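Local coordinates for protein diphthine synthase (Entamoeba histolytica, PDB 3I4T) that probably transfers methyl groups from S-adenosylmethionine to a modified histidine of elongation factor 2 on the way to diphthamide, at residues K248-Y260 with P279-P291. Residues are numbered along the deposited sequence; the frame is centred on the assembly and turned at random.
Sequences KIVYGKMKDLLHY and PELDQLEYFKYKP
Tyr251 lies against Leu284, whose CB sits over one face of the phenol ring, 3.9 Å from its centroid. Leu284 CD1 reaches the same ring near CZ. At the far end, Leu281 CD2 touches Tyr251 OH at 3.7 Å. With CG anti to the backbone N (chi1 179°), the Tyr251 ring crosses the Leu284 side chain at about a right angle and carries its hydroxyl on to Leu281. Phe287 turns one face to Ile249, and the methyl CG2 stands 3.8 Å from the ring centroid in a CH-pi contact. Tyr286 CB covers the opposite face.

Beyond the helix, Tyr289 reaches across to the other side of strand 248-253. Asp256 CB lies over one face of its ring. The Asp256 carboxylate is nearly parallel to that ring, with planes 13° apart. Tyr260 meets Tyr289 rim to rim, CD1 to CE1 at 3.5 Å, with the planes at 75°. Val250 CG1 packs on Tyr289 CB.

Two backbone bonds set this register. Tyr251 N donates to Phe287 O at 2.8 Å, almost straight. Tyr289 N donates to Tyr251 O at 2.9 Å and is more bent.

Val250 and Gly252 bond through their backbones to Gly238 and Val236 of strand 235-240. The C-terminal tail thus adds a single beta bridge, Tyr251 with Lys288, to the side of strand 248-253 opposite strand 235-240, at an edge of the mixed sheet within this chain of the tetrapyrrole methylase family.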
ATOM      1  N   LYS A 248      -5.006  -2.104  17.820  1.00 34.85           N
ATOM      2  CA  LYS A 248      -4.724  -1.161  18.885  1.00 34.19           C
ATOM      3  C   LYS A 248      -3.775  -0.089  18.351  1.00 33.54           C
ATOM      4  O   LYS A 248      -2.748  -0.419  17.740  1.00 33.25           O
ATOM      5  CB  LYS A 248      -4.114  -1.898  20.089  1.00 34.13           C
ATOM      6  CG  LYS A 248      -3.794  -1.021  21.295  1.00 35.57           C
ATOM      7  CD  LYS A 248      -5.029  -0.734  22.146  1.00 39.50           C
ATOM      8  CE  LYS A 248      -4.792   0.490  23.048  1.00 42.84           C
ATOM      9  NZ  LYS A 248      -6.012   1.366  23.235  1.00 42.61           N
ATOM     10  N   ILE A 249      -4.141   1.181  18.555  1.00 32.65           N
ATOM     11  CA  ILE A 249      -3.320   2.324  18.142  1.00 32.14           C
ATOM     12  C   ILE A 249      -3.151   3.298  19.304  1.00 32.49           C
ATOM     13  O   ILE A 249      -4.144   3.769  19.861  1.00 32.29           O
ATOM     14  CB  ILE A 249      -3.959   3.092  16.961  1.00 32.22           C
ATOM     15  CG1 ILE A 249      -4.132   2.186  15.743  1.00 31.78           C
ATOM     16  CG2 ILE A 249      -3.142   4.326  16.597  1.00 30.74           C
ATOM     17  CD1 ILE A 249      -4.943   2.825  14.633  1.00 32.50           C
ATOM     18  N   VAL A 250      -1.903   3.601  19.669  1.00 32.67           N
ATOM     19  CA  VAL A 250      -1.626   4.559  20.737  1.00 32.85           C
ATOM     20  C   VAL A 250      -0.676   5.614  20.241  1.00 33.15           C
ATOM     21  O   VAL A 250       0.360   5.295  19.675  1.00 33.54           O
ATOM     22  CB  VAL A 250      -1.012   3.894  22.005  1.00 32.69           C
ATOM     23  CG1 VAL A 250      -0.890   4.899  23.131  1.00 32.00           C
ATOM     24  CG2 VAL A 250      -1.866   2.746  22.471  1.00 33.46           C
ATOM     25  N   TYR A 251      -1.038   6.874  20.469  1.00 33.92           N
ATOM     26  CA  TYR A 251      -0.203   8.026  20.131  1.00 33.85           C
ATOM     27  C   TYR A 251       0.320   8.652  21.417  1.00 34.23           C
ATOM     28  O   TYR A 251      -0.458   9.113  22.258  1.00 34.18           O
ATOM     29  CB  TYR A 251      -1.034   9.036  19.355  1.00 33.73           C
ATOM     30  CG  TYR A 251      -0.324  10.320  18.933  1.00 33.79           C
ATOM     31  CD1 TYR A 251       0.821  10.286  18.150  1.00 32.99           C
ATOM     32  CD2 TYR A 251      -0.846  11.571  19.288  1.00 33.86           C
ATOM     33  CE1 TYR A 251       1.443  11.454  17.753  1.00 34.75           C
ATOM     34  CE2 TYR A 251      -0.238  12.745  18.891  1.00 33.94           C
ATOM     35  CZ  TYR A 251       0.905  12.681  18.125  1.00 35.67           C
ATOM     36  OH  TYR A 251       1.514  13.848  17.724  1.00 37.80           O
ATOM     37  N   GLY A 252       1.637   8.668  21.573  1.00 34.33           N
ATOM     38  CA  GLY A 252       2.233   9.188  22.796  1.00 35.07           C
ATOM     39  C   GLY A 252       3.747   9.235  22.753  1.00 35.80           C
ATOM     40  O   GLY A 252       4.368   8.891  21.735  1.00 35.45           O
ATOM     41  N   LYS A 253       4.332   9.667  23.870  1.00 36.41           N
ATOM     42  CA  LYS A 253       5.775   9.810  24.002  1.00 37.14           C
ATOM     43  C   LYS A 253       6.466   8.461  23.941  1.00 37.65           C
ATOM     44  O   LYS A 253       5.902   7.447  24.337  1.00 37.64           O
ATOM     45  CB  LYS A 253       6.139  10.524  25.314  1.00 36.90           C
ATOM     46  CG  LYS A 253       5.479  11.876  25.505  1.00 37.89           C
ATOM     47  CD  LYS A 253       6.265  12.781  26.450  1.00 39.25           C
ATOM     48  CE  LYS A 253       5.390  13.911  27.023  1.00 39.31           C
ATOM     49  NZ  LYS A 253       4.798  13.520  28.354  1.00 39.53           N
ATOM     50  N   MET A 254       7.701   8.462  23.455  1.00 38.93           N
ATOM     51  CA  MET A 254       8.526   7.260  23.424  1.00 40.03           C
ATOM     52  C   MET A 254       8.690   6.636  24.794  1.00 40.52           C
ATOM     53  O   MET A 254       8.603   5.416  24.913  1.00 41.00           O
ATOM     54  CB  MET A 254       9.882   7.541  22.777  1.00 39.94           C
ATOM     55  CG  MET A 254       9.736   7.943  21.310  1.00 42.52           C
ATOM     56  SD  MET A 254      11.188   7.688  20.260  1.00 47.95           S
ATOM     57  CE  MET A 254      11.136   5.912  20.053  1.00 44.08           C
ATOM     58  N   LYS A 255       8.894   7.464  25.823  1.00 41.18           N
ATOM     59  CA  LYS A 255       9.052   6.959  27.196  1.00 41.84           C
ATOM     60  C   LYS A 255       7.773   6.353  27.748  1.00 41.94           C
ATOM     61  O   LYS A 255       7.825   5.482  28.614  1.00 42.48           O
ATOM     62  CB  LYS A 255       9.556   8.042  28.153  1.00 42.12           C
ATOM     63  CG  LYS A 255       8.628   9.244  28.322  1.00 43.16           C
ATOM     64  CD  LYS A 255       9.238  10.290  29.238  1.00 44.01           C
ATOM     65  CE  LYS A 255       8.235  11.383  29.562  1.00 46.17           C
ATOM     66  NZ  LYS A 255       8.807  12.434  30.465  1.00 47.18           N
ATOM     67  N   ASP A 256       6.628   6.811  27.249  1.00 41.88           N
ATOM     68  CA  ASP A 256       5.343   6.293  27.701  1.00 41.57           C
ATOM     69  C   ASP A 256       4.972   5.018  26.968  1.00 41.42           C
ATOM     70  O   ASP A 256       4.408   4.091  27.558  1.00 41.60           O
ATOM     71  CB  ASP A 256       4.255   7.347  27.535  1.00 41.53           C
ATOM     72  CG  ASP A 256       4.387   8.471  28.532  1.00 42.73           C
ATOM     73  OD1 ASP A 256       4.718   8.204  29.707  1.00 45.64           O
ATOM     74  OD2 ASP A 256       4.158   9.634  28.155  1.00 44.32           O
ATOM     75  N   LEU A 257       5.299   4.966  25.682  1.00 41.16           N
ATOM     76  CA  LEU A 257       4.986   3.798  24.865  1.00 40.87           C
ATOM     77  C   LEU A 257       5.950   2.642  25.110  1.00 40.77           C
ATOM     78  O   LEU A 257       5.572   1.481  24.996  1.00 40.55           O
ATOM     79  CB  LEU A 257       4.864   4.176  23.378  1.00 40.88           C
ATOM     80  CG  LEU A 257       3.440   4.480  22.884  1.00 40.63           C
ATOM     81  CD1 LEU A 257       2.778   5.602  23.639  1.00 39.93           C
ATOM     82  CD2 LEU A 257       3.419   4.776  21.404  1.00 41.33           C
ATOM     83  N   LEU A 258       7.184   2.970  25.486  1.00 41.19           N
ATOM     84  CA  LEU A 258       8.169   1.982  25.963  1.00 41.60           C
ATOM     85  C   LEU A 258       7.628   0.921  26.959  1.00 42.00           C
ATOM     86  O   LEU A 258       8.074  -0.231  26.945  1.00 41.95           O
ATOM     87  CB  LEU A 258       9.367   2.712  26.574  1.00 41.20           C
ATOM     88  CG  LEU A 258      10.548   1.951  27.190  1.00 41.31           C
ATOM     89  CD1 LEU A 258      11.235   1.008  26.195  1.00 40.05           C
ATOM     90  CD2 LEU A 258      11.557   2.943  27.784  1.00 39.34           C
ATOM     91  N   HIS A 259       6.673   1.301  27.806  1.00 42.29           N
ATOM     92  CA  HIS A 259       6.185   0.404  28.859  1.00 42.65           C
ATOM     93  C   HIS A 259       4.733   0.053  28.672  1.00 42.66           C
ATOM     94  O   HIS A 259       4.139  -0.664  29.486  1.00 43.17           O
ATOM     95  CB  HIS A 259       6.374   1.039  30.236  1.00 42.96           C
ATOM     96  CG  HIS A 259       7.796   1.371  30.545  1.00 44.08           C
ATOM     97  ND1 HIS A 259       8.757   0.405  30.742  1.00 44.84           N
ATOM     98  CD2 HIS A 259       8.428   2.563  30.660  1.00 45.18           C
ATOM     99  CE1 HIS A 259       9.922   0.986  30.972  1.00 45.70           C
ATOM    100  NE2 HIS A 259       9.749   2.295  30.928  1.00 46.60           N
ATOM    101  N   TYR A 260       4.150   0.567  27.603  1.00 42.22           N
ATOM    102  CA  TYR A 260       2.774   0.256  27.289  1.00 41.96           C
ATOM    103  C   TYR A 260       2.646  -1.190  26.776  1.00 41.49           C
ATOM    104  O   TYR A 260       3.472  -1.653  25.991  1.00 41.24           O
ATOM    105  CB  TYR A 260       2.245   1.266  26.268  1.00 42.05           C
ATOM    106  CG  TYR A 260       0.758   1.207  26.088  1.00 42.47           C
ATOM    107  CD1 TYR A 260      -0.077   2.078  26.772  1.00 43.68           C
ATOM    108  CD2 TYR A 260       0.184   0.276  25.231  1.00 42.85           C
ATOM    109  CE1 TYR A 260      -1.455   2.017  26.611  1.00 45.88           C
ATOM    110  CE2 TYR A 260      -1.175   0.204  25.061  1.00 45.22           C
ATOM    111  CZ  TYR A 260      -1.996   1.072  25.751  1.00 46.45           C
ATOM    112  OH  TYR A 260      -3.359   0.989  25.564  1.00 48.35           O
ATOM    113  N   PRO A 279      -5.094  18.680  10.396  1.00 35.32           N
ATOM    114  CA  PRO A 279      -6.039  17.566  10.212  1.00 35.64           C
ATOM    115  C   PRO A 279      -5.477  16.209  10.659  1.00 35.64           C
ATOM    116  O   PRO A 279      -6.232  15.377  11.144  1.00 36.48           O
ATOM    117  CB  PRO A 279      -6.332  17.584   8.701  1.00 35.67           C
ATOM    118  CG  PRO A 279      -6.009  19.009   8.277  1.00 35.40           C
ATOM    119  CD  PRO A 279      -4.851  19.415   9.134  1.00 35.08           C
ATOM    120  N   GLU A 280      -4.167  16.010  10.530  1.00 35.34           N
ATOM    121  CA  GLU A 280      -3.513  14.776  10.972  1.00 34.86           C
ATOM    122  C   GLU A 280      -3.523  14.675  12.494  1.00 34.89           C
ATOM    123  O   GLU A 280      -3.828  13.619  13.050  1.00 34.44           O
ATOM    124  CB  GLU A 280      -2.062  14.709  10.462  1.00 34.91           C
ATOM    125  CG  GLU A 280      -1.878  14.597   8.930  1.00 34.37           C
ATOM    126  CD  GLU A 280      -0.401  14.537   8.530  1.00 35.40           C
ATOM    127  OE1 GLU A 280       0.321  15.528   8.762  1.00 34.74           O
ATOM    128  OE2 GLU A 280       0.047  13.493   7.994  1.00 36.64           O
ATOM    129  N   LEU A 281      -3.164  15.777  13.159  1.00 34.99           N
ATOM    130  CA  LEU A 281      -3.199  15.864  14.616  1.00 35.15           C
ATOM    131  C   LEU A 281      -4.608  15.580  15.165  1.00 35.12           C
ATOM    132  O   LEU A 281      -4.761  14.887  16.176  1.00 34.77           O
ATOM    133  CB  LEU A 281      -2.704  17.241  15.093  1.00 35.29           C
ATOM    134  CG  LEU A 281      -1.191  17.513  15.157  1.00 36.28           C
ATOM    135  CD1 LEU A 281      -0.900  18.952  15.566  1.00 35.19           C
ATOM    136  CD2 LEU A 281      -0.443  16.536  16.074  1.00 34.87           C
ATOM    137  N   ASP A 282      -5.631  16.099  14.483  1.00 34.94           N
ATOM    138  CA  ASP A 282      -7.007  15.872  14.897  1.00 35.02           C
ATOM    139  C   ASP A 282      -7.346  14.368  14.930  1.00 35.00           C
ATOM    140  O   ASP A 282      -8.092  13.913  15.806  1.00 34.99           O
ATOM    141  CB  ASP A 282      -7.995  16.636  14.005  1.00 35.28           C
ATOM    142  CG  ASP A 282      -7.860  18.164  14.114  1.00 36.42           C
ATOM    143  OD1 ASP A 282      -7.234  18.683  15.068  1.00 37.94           O
ATOM    144  OD2 ASP A 282      -8.378  18.859  13.211  1.00 38.19           O
ATOM    145  N   GLN A 283      -6.790  13.593  14.002  1.00 34.49           N
ATOM    146  CA  GLN A 283      -7.068  12.161  13.990  1.00 34.30           C
ATOM    147  C   GLN A 283      -6.247  11.413  15.031  1.00 34.40           C
ATOM    148  O   GLN A 283      -6.759  10.505  15.698  1.00 34.48           O
ATOM    149  CB  GLN A 283      -6.887  11.562  12.593  1.00 34.28           C
ATOM    150  CG  GLN A 283      -7.896  12.065  11.550  1.00 34.53           C
ATOM    151  CD  GLN A 283      -9.339  11.916  11.996  1.00 34.18           C
ATOM    152  OE1 GLN A 283      -9.762  10.846  12.423  1.00 35.88           O
ATOM    153  NE2 GLN A 283     -10.101  12.988  11.894  1.00 33.20           N
ATOM    154  N   LEU A 284      -4.983  11.803  15.183  1.00 34.31           N
ATOM    155  CA  LEU A 284      -4.086  11.158  16.142  1.00 34.45           C
ATOM    156  C   LEU A 284      -4.597  11.266  17.571  1.00 35.16           C
ATOM    157  O   LEU A 284      -4.373  10.362  18.383  1.00 34.80           O
ATOM    158  CB  LEU A 284      -2.676  11.744  16.055  1.00 33.80           C
ATOM    159  CG  LEU A 284      -1.914  11.369  14.778  1.00 33.23           C
ATOM    160  CD1 LEU A 284      -0.742  12.303  14.571  1.00 31.01           C
ATOM    161  CD2 LEU A 284      -1.474   9.902  14.789  1.00 30.45           C
ATOM    162  N   GLU A 285      -5.271  12.381  17.859  1.00 35.89           N
ATOM    163  CA  GLU A 285      -5.716  12.720  19.206  1.00 36.87           C
ATOM    164  C   GLU A 285      -6.671  11.664  19.757  1.00 36.99           C
ATOM    165  O   GLU A 285      -6.677  11.396  20.955  1.00 37.08           O
ATOM    166  CB  GLU A 285      -6.345  14.118  19.226  1.00 37.30           C
ATOM    167  CG  GLU A 285      -6.778  14.614  20.598  1.00 39.21           C
ATOM    168  CD  GLU A 285      -5.614  14.828  21.551  1.00 43.67           C
ATOM    169  OE1 GLU A 285      -4.520  15.257  21.107  1.00 44.68           O
ATOM    170  OE2 GLU A 285      -5.794  14.565  22.761  1.00 46.44           O
ATOM    171  N   TYR A 286      -7.439  11.038  18.870  1.00 37.46           N
ATOM    172  CA  TYR A 286      -8.290   9.900  19.231  1.00 38.21           C
ATOM    173  C   TYR A 286      -7.548   8.722  19.872  1.00 38.87           C
ATOM    174  O   TYR A 286      -8.178   7.865  20.507  1.00 38.80           O
ATOM    175  CB  TYR A 286      -9.051   9.396  18.004  1.00 38.00           C
ATOM    176  CG  TYR A 286     -10.115  10.354  17.523  1.00 38.86           C
ATOM    177  CD1 TYR A 286     -11.391  10.385  18.129  1.00 38.87           C
ATOM    178  CD2 TYR A 286      -9.862  11.232  16.469  1.00 37.09           C
ATOM    179  CE1 TYR A 286     -12.383  11.266  17.682  1.00 38.07           C
ATOM    180  CE2 TYR A 286     -10.848  12.120  16.019  1.00 37.13           C
ATOM    181  CZ  TYR A 286     -12.096  12.131  16.627  1.00 38.41           C
ATOM    182  OH  TYR A 286     -13.060  13.006  16.178  1.00 39.58           O
ATOM    183  N   PHE A 287      -6.225   8.674  19.697  1.00 39.57           N
ATOM    184  CA  PHE A 287      -5.425   7.558  20.182  1.00 40.38           C
ATOM    185  C   PHE A 287      -4.437   8.007  21.240  1.00 41.63           C
ATOM    186  O   PHE A 287      -3.561   7.242  21.617  1.00 41.22           O
ATOM    187  CB  PHE A 287      -4.675   6.869  19.033  1.00 40.10           C
ATOM    188  CG  PHE A 287      -5.514   6.624  17.818  1.00 39.03           C
ATOM    189  CD1 PHE A 287      -6.608   5.760  17.868  1.00 38.84           C
ATOM    190  CD2 PHE A 287      -5.208   7.258  16.614  1.00 38.35           C
ATOM    191  CE1 PHE A 287      -7.398   5.540  16.739  1.00 39.15           C
ATOM    192  CE2 PHE A 287      -5.987   7.047  15.472  1.00 38.39           C
ATOM    193  CZ  PHE A 287      -7.087   6.188  15.534  1.00 39.27           C
ATOM    194  N   LYS A 288      -4.589   9.242  21.706  1.00 43.47           N
ATOM    195  CA  LYS A 288      -3.705   9.829  22.708  1.00 46.20           C
ATOM    196  C   LYS A 288      -3.572   8.956  23.955  1.00 47.85           C
ATOM    197  O   LYS A 288      -4.567   8.431  24.459  1.00 47.95           O
ATOM    198  CB  LYS A 288      -4.230  11.209  23.108  1.00 46.40           C
ATOM    199  CG  LYS A 288      -3.219  12.112  23.769  1.00 48.00           C
ATOM    200  CD  LYS A 288      -2.637  13.075  22.765  1.00 51.18           C
ATOM    201  CE  LYS A 288      -1.910  14.217  23.453  1.00 53.46           C
ATOM    202  NZ  LYS A 288      -1.489  15.225  22.434  1.00 53.91           N
ATOM    203  N   TYR A 289      -2.341   8.822  24.450  1.00 50.18           N
ATOM    204  CA  TYR A 289      -2.025   7.986  25.615  1.00 52.81           C
ATOM    205  C   TYR A 289      -2.515   8.551  26.972  1.00 54.40           C
ATOM    206  O   TYR A 289      -2.382   9.754  27.247  1.00 54.48           O
ATOM    207  CB  TYR A 289      -0.504   7.690  25.675  1.00 52.97           C
ATOM    208  CG  TYR A 289      -0.046   7.078  26.991  1.00 53.52           C
ATOM    209  CD1 TYR A 289      -0.104   5.700  27.197  1.00 54.28           C
ATOM    210  CD2 TYR A 289       0.413   7.884  28.042  1.00 54.41           C
ATOM    211  CE1 TYR A 289       0.291   5.133  28.403  1.00 54.67           C
ATOM    212  CE2 TYR A 289       0.811   7.326  29.255  1.00 55.06           C
ATOM    213  CZ  TYR A 289       0.741   5.945  29.423  1.00 55.45           C
ATOM    214  OH  TYR A 289       1.124   5.374  30.614  1.00 56.79           O
ATOM    215  N   LYS A 290      -3.050   7.650  27.807  1.00 56.47           N
ATOM    216  CA  LYS A 290      -3.415   7.909  29.222  1.00 58.31           C
ATOM    217  C   LYS A 290      -3.374   6.587  30.033  1.00 59.62           C
ATOM    218  O   LYS A 290      -3.503   5.503  29.440  1.00 60.14           O
ATOM    219  CB  LYS A 290      -4.811   8.544  29.311  1.00 58.29           C
ATOM    220  N   PRO A 291      -3.172   6.652  31.379  1.00 60.74           N
ATOM    221  CA  PRO A 291      -2.899   7.810  32.244  1.00 61.25           C
ATOM    222  C   PRO A 291      -1.413   7.957  32.589  1.00 61.70           C
ATOM    223  O   PRO A 291      -0.717   8.806  32.011  1.00 62.17           O
ATOM    224  CB  PRO A 291      -3.713   7.495  33.517  1.00 61.36           C
ATOM    225  CG  PRO A 291      -4.093   6.002  33.418  1.00 61.21           C
ATOM    226  CD  PRO A 291      -3.399   5.446  32.200  1.00 60.70           C
TER